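Local structure of lovastatin nonaketide synthase, polyketide synthase component (7CPX) at residues P1878-R1882 against D2063-V2069; H1990-T1994 against S2008-A2014. The protein builds the dihydromonacolin L nonaketide precursor of the cholesterol-lowering drug lovastatin from malonyl-CoA, working as a homodimeric megasynthase together with LovC. The protein carries 2 engineered substitutions. All blocks are in the same frame, centred on the assembly; numbering follows the deposited sequence.

Both contacts add a short strand to a sheet, but the sheets differ. Contact 1 pairs antiparallel strands in a mixed sheet, and most of its touching residues are buried. Contact 2 is a short parallel pairing at the outermost strand of a five-stranded parallel sheet, with several partly exposed or exposed residues. The segments of contact 2 lie in sequence between those of contact 1; the contact centres are about 23 Å apart and the nearest atoms about 11 Å. Paired leucine and phenylalanine side chains pack beneath a helix in contact 1, whereas contact 2 relies on a leucine methyl over an indole. Both are away from the annotated sites, and each has a residue touching the second subunit.

Contact 1 of 2, residues P1878-R1882 against D2063-V2069; sequences PHALR and DLFTDTV
A short antiparallel beta ladder joins Ala1880 and Leu1881, on strand 1869-1883, to Thr2066 and Phe2065 on a strand that follows directly from helix 2061-2064. Ala1880 and Thr2066 form the hydrogen-bonded pair: Ala1880 N donates to Thr2066 O at 2.7 Å, and Thr2066 N returns a bond to Ala1880 O at 2.9 Å. Leu1881 and Phe2065 are the neighbouring non-hydrogen-bonded pair. Beyond them Arg1882 N reaches Leu2064 O at 3.1 Å; the same oxygen also receives a CA-H...O contact from Leu1881 CA.

The alternation of a ladder puts different side chains on its two faces. On one, Leu1881 and Phe2065 run side by side, both with CG opposite the carbonyl carbon (chi1 -79° and -61°), which sends them out together. The isobutyl group meets the CD2-CE2 side of the ring obliquely, with Leu1881 CG 3.5 Å from Phe2065 CE2, and Thr1941 and Ala1945 of helix 1935-1953 cover this pair. On the other, Ala1880 CB touches Val2069 CG2 at 3.5 Å and lies 4.0 Å from Thr2066 CG2; Tyr1890 of strand 1887-1898 packs on both Ala1880 and Val2069.

Arg1882 extends, with CG anti to its backbone N (chi1 -172°), past the Asp2063 carbonyl and packs on Gly2055 of the second subunit. Its charge makes no salt bridge with Asp2063, whose OD2 bonds to Arg2060 N; NH1 of Arg1882 remains 5.9 Å from OD1 of Asp2063, while its CD lies 3.2 Å from the Asp2063 carbonyl oxygen.

Contact 2 of 2, residues H1990-T1994 against S2008-A2014; sequences HLATT and SWLTLHA
Leu1991 to Thr1993 and Trp2009 to Thr2011 run alongside one another as a short parallel pairing, with Ala1992 opposite Leu2010 at a CA-CA distance of 4.2 Å. The backbone supports this register: Thr1993 N donates to Leu2010 O at 3.0 Å, and Leu2010 N donates to Leu1991 O, a bond modelled short at 2.5 Å. Leu2010 thus bonds to the residues flanking Ala1992, as parallel strands require. Thr2011 centres an inverse gamma turn.

Among the aromatic contacts, Leu1991, its CG opposite the carbonyl carbon (chi1 -57°), lies beside Trp2009 and sets CD1 over one indole face, 3.7 Å from the centroid of the five-membered ring and 26° off its normal: a CH-pi contact. Its CB adds a touch at Trp2009 CD1, 3.5 Å away. Thr1993 CG2 meets the foot of the same side chain, 3.7 Å from Trp2009 CB.

Purely aliphatic packing occupies the other side of the pairing, where Ala1992 CB lies 3.5 Å from Leu2012 CD1.

His2013 makes two side-chain bonds beside the pairing: ND1 donates to Ala2014 O at 2.6 Å, in the ring plane, and NE2 bonds to His1100 O of the second subunit.

The all-parallel order 2010-2011, 1988-1993, 1964-1968, 2031-2034, 2057-2059 is consistent with a Rossmann-like sheet, and Leu2012 touches Leu2021 and Val2024 of helix 2018-2024 and Met2048 of helix 2041-2051.

Contact 1 of 2, residues P1878-R1882 against D2063-V2069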
# COMPACT_ATOMS: atom_id res chain seq x y z
N PRO A 1878 18.80 -14.86 -39.19
CA PRO A 1878 17.48 -14.43 -38.70
C PRO A 1878 17.34 -12.93 -38.56
O PRO A 1878 16.27 -12.38 -38.83
CB PRO A 1878 17.36 -15.13 -37.34
CG PRO A 1878 18.42 -16.17 -37.31
CD PRO A 1878 19.50 -15.72 -38.22
N HIS A 1879 18.40 -12.24 -38.13
CA HIS A 1879 18.35 -10.82 -37.84
C HIS A 1879 18.91 -10.02 -39.02
O HIS A 1879 19.91 -10.41 -39.63
CB HIS A 1879 19.15 -10.50 -36.58
CG HIS A 1879 19.05 -11.56 -35.53
ND1 HIS A 1879 17.95 -11.68 -34.70
CD2 HIS A 1879 19.90 -12.56 -35.17
CE1 HIS A 1879 18.13 -12.70 -33.88
NE2 HIS A 1879 19.31 -13.25 -34.15
N ALA A 1880 18.25 -8.91 -39.33
CA ALA A 1880 18.72 -8.02 -40.38
C ALA A 1880 19.87 -7.18 -39.87
O ALA A 1880 19.82 -6.65 -38.76
CB ALA A 1880 17.58 -7.12 -40.87
N LEU A 1881 20.91 -7.05 -40.69
CA LEU A 1881 22.11 -6.30 -40.32
C LEU A 1881 22.15 -4.98 -41.07
O LEU A 1881 21.93 -4.92 -42.28
CB LEU A 1881 23.37 -7.11 -40.63
CG LEU A 1881 23.71 -8.19 -39.60
CD1 LEU A 1881 22.67 -9.30 -39.61
CD2 LEU A 1881 25.09 -8.75 -39.88
N ARG A 1882 22.45 -3.91 -40.33
CA ARG A 1882 22.61 -2.60 -40.95
C ARG A 1882 23.81 -2.61 -41.88
O ARG A 1882 24.85 -3.21 -41.58
CB ARG A 1882 22.78 -1.53 -39.87
CG ARG A 1882 22.77 -0.11 -40.39
CD ARG A 1882 23.06 0.88 -39.27
NE ARG A 1882 23.00 2.26 -39.73
CZ ARG A 1882 23.30 3.31 -38.97
NH1 ARG A 1882 23.70 3.17 -37.72
NH2 ARG A 1882 23.21 4.53 -39.49
N ASP A 2063 21.12 -1.12 -33.22
CA ASP A 2063 21.62 -0.28 -34.29
C ASP A 2063 22.34 -1.07 -35.37
O ASP A 2063 22.56 -0.54 -36.47
CB ASP A 2063 22.56 0.79 -33.73
CG ASP A 2063 21.88 1.66 -32.69
OD1 ASP A 2063 20.66 1.88 -32.80
OD2 ASP A 2063 22.58 2.14 -31.77
N LEU A 2064 22.72 -2.32 -35.10
CA LEU A 2064 23.37 -3.18 -36.08
C LEU A 2064 22.61 -4.46 -36.37
O LEU A 2064 22.83 -5.06 -37.43
CB LEU A 2064 24.79 -3.54 -35.63
CG LEU A 2064 25.79 -2.39 -35.56
CD1 LEU A 2064 25.69 -1.65 -34.23
CD2 LEU A 2064 27.20 -2.91 -35.78
N PHE A 2065 21.73 -4.90 -35.47
CA PHE A 2065 20.91 -6.08 -35.68
C PHE A 2065 19.47 -5.75 -35.32
O PHE A 2065 19.22 -5.12 -34.29
CB PHE A 2065 21.41 -7.27 -34.85
CG PHE A 2065 22.81 -7.69 -35.17
CD1 PHE A 2065 23.89 -7.00 -34.64
CD2 PHE A 2065 23.05 -8.77 -35.99
CE1 PHE A 2065 25.19 -7.39 -34.94
CE2 PHE A 2065 24.34 -9.17 -36.29
CZ PHE A 2065 25.41 -8.48 -35.76
N THR A 2066 18.53 -6.19 -36.15
CA THR A 2066 17.13 -5.90 -35.92
C THR A 2066 16.28 -6.96 -36.59
O THR A 2066 16.76 -7.73 -37.44
CB THR A 2066 16.75 -4.51 -36.45
OG1 THR A 2066 15.46 -4.13 -35.93
CG2 THR A 2066 16.69 -4.51 -37.97
N ASP A 2067 15.01 -7.01 -36.20
CA ASP A 2067 14.04 -7.94 -36.76
C ASP A 2067 13.08 -7.28 -37.74
O ASP A 2067 12.17 -7.96 -38.24
CB ASP A 2067 13.24 -8.59 -35.63
CG ASP A 2067 12.46 -7.58 -34.81
OD1 ASP A 2067 12.97 -6.46 -34.62
OD2 ASP A 2067 11.35 -7.91 -34.36
N THR A 2068 13.26 -6.00 -38.04
CA THR A 2068 12.35 -5.26 -38.90
C THR A 2068 13.14 -4.55 -40.00
O THR A 2068 14.19 -3.96 -39.74
CB THR A 2068 11.54 -4.23 -38.11
OG1 THR A 2068 10.77 -4.90 -37.10
CG2 THR A 2068 10.60 -3.46 -39.03
N VAL A 2069 12.62 -4.62 -41.22
CA VAL A 2069 13.21 -3.92 -42.36
C VAL A 2069 12.15 -3.03 -43.00
O VAL A 2069 12.48 -2.03 -43.65
CB VAL A 2069 13.80 -4.91 -43.37
CG1 VAL A 2069 14.31 -4.18 -44.61
CG2 VAL A 2069 14.91 -5.72 -42.73

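Contact 2 of 2, residues H1990-T1994 against S2008-A2014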
# COMPACT_ATOMS: atom_id res chain seq x y z
N HIS A 1990 39.04 -2.44 -29.94
CA HIS A 1990 39.18 -3.20 -28.71
C HIS A 1990 37.95 -4.08 -28.54
O HIS A 1990 36.84 -3.69 -28.90
CB HIS A 1990 39.32 -2.27 -27.50
CG HIS A 1990 40.49 -1.34 -27.59
ND1 HIS A 1990 41.77 -1.73 -27.25
CD2 HIS A 1990 40.58 -0.05 -27.97
CE1 HIS A 1990 42.59 -0.71 -27.42
NE2 HIS A 1990 41.90 0.32 -27.86
N LEU A 1991 38.16 -5.28 -28.01
CA LEU A 1991 37.09 -6.25 -27.79
C LEU A 1991 36.88 -6.43 -26.30
O LEU A 1991 37.84 -6.64 -25.55
CB LEU A 1991 37.42 -7.60 -28.43
CG LEU A 1991 37.71 -7.60 -29.93
CD1 LEU A 1991 37.86 -9.03 -30.42
CD2 LEU A 1991 36.62 -6.88 -30.70
N ALA A 1992 35.62 -6.34 -25.87
CA ALA A 1992 35.24 -6.60 -24.49
C ALA A 1992 34.15 -7.66 -24.48
O ALA A 1992 33.19 -7.57 -25.26
CB ALA A 1992 34.74 -5.32 -23.80
N THR A 1993 34.30 -8.66 -23.63
CA THR A 1993 33.35 -9.75 -23.52
C THR A 1993 32.95 -9.94 -22.07
O THR A 1993 33.79 -9.87 -21.17
CB THR A 1993 33.92 -11.06 -24.07
OG1 THR A 1993 32.93 -12.09 -24.00
CG2 THR A 1993 35.15 -11.49 -23.28
N THR A 1994 31.66 -10.17 -21.85
CA THR A 1994 31.12 -10.42 -20.52
C THR A 1994 30.98 -11.90 -20.21
O THR A 1994 30.44 -12.26 -19.16
CB THR A 1994 29.76 -9.73 -20.37
OG1 THR A 1994 28.84 -10.26 -21.33
CG2 THR A 1994 29.90 -8.24 -20.57
N SER A 2008 43.78 -9.74 -27.14
CA SER A 2008 42.70 -10.65 -26.78
C SER A 2008 41.48 -9.87 -26.28
O SER A 2008 41.53 -8.65 -26.14
CB SER A 2008 43.16 -11.64 -25.72
OG SER A 2008 42.11 -12.50 -25.33
N TRP A 2009 40.40 -10.59 -26.02
CA TRP A 2009 39.19 -9.97 -25.51
C TRP A 2009 39.41 -9.41 -24.12
O TRP A 2009 40.07 -10.04 -23.28
CB TRP A 2009 38.04 -10.98 -25.49
CG TRP A 2009 37.49 -11.31 -26.83
CD1 TRP A 2009 36.40 -10.76 -27.43
CD2 TRP A 2009 38.00 -12.28 -27.75
NE1 TRP A 2009 36.19 -11.32 -28.66
CE2 TRP A 2009 37.17 -12.26 -28.89
CE3 TRP A 2009 39.08 -13.17 -27.73
CZ2 TRP A 2009 37.38 -13.09 -29.99
CZ3 TRP A 2009 39.30 -13.98 -28.83
CH2 TRP A 2009 38.45 -13.94 -29.94
N LEU A 2010 38.87 -8.22 -23.87
CA LEU A 2010 38.87 -7.63 -22.54
C LEU A 2010 37.72 -8.26 -21.76
O LEU A 2010 36.57 -7.84 -21.86
CB LEU A 2010 38.73 -6.12 -22.61
CG LEU A 2010 38.61 -5.38 -21.28
CD1 LEU A 2010 39.80 -5.70 -20.38
CD2 LEU A 2010 38.50 -3.89 -21.50
N THR A 2011 38.04 -9.28 -20.96
CA THR A 2011 37.02 -10.09 -20.29
C THR A 2011 36.41 -9.28 -19.16
O THR A 2011 36.76 -9.42 -17.98
CB THR A 2011 37.62 -11.40 -19.78
OG1 THR A 2011 38.75 -11.12 -18.95
CG2 THR A 2011 38.05 -12.28 -20.94
N LEU A 2012 35.47 -8.42 -19.52
CA LEU A 2012 34.70 -7.67 -18.54
C LEU A 2012 33.65 -8.58 -17.92
O LEU A 2012 33.59 -9.79 -18.17
CB LEU A 2012 34.05 -6.45 -19.19
CG LEU A 2012 34.98 -5.43 -19.83
CD1 LEU A 2012 34.17 -4.30 -20.45
CD2 LEU A 2012 35.96 -4.88 -18.81
N HIS A 2013 32.80 -7.99 -17.08
CA HIS A 2013 31.71 -8.72 -16.44
C HIS A 2013 30.52 -7.78 -16.30
O HIS A 2013 30.69 -6.59 -16.03
CB HIS A 2013 32.12 -9.26 -15.07
CG HIS A 2013 31.20 -10.31 -14.53
ND1 HIS A 2013 29.91 -10.04 -14.13
CD2 HIS A 2013 31.39 -11.64 -14.33
CE1 HIS A 2013 29.34 -11.15 -13.70
NE2 HIS A 2013 30.22 -12.14 -13.82
N ALA A 2014 29.32 -8.33 -16.48
CA ALA A 2014 28.13 -7.54 -16.25
C ALA A 2014 28.08 -7.09 -14.80
O ALA A 2014 28.60 -7.76 -13.90
CB ALA A 2014 26.88 -8.34 -16.61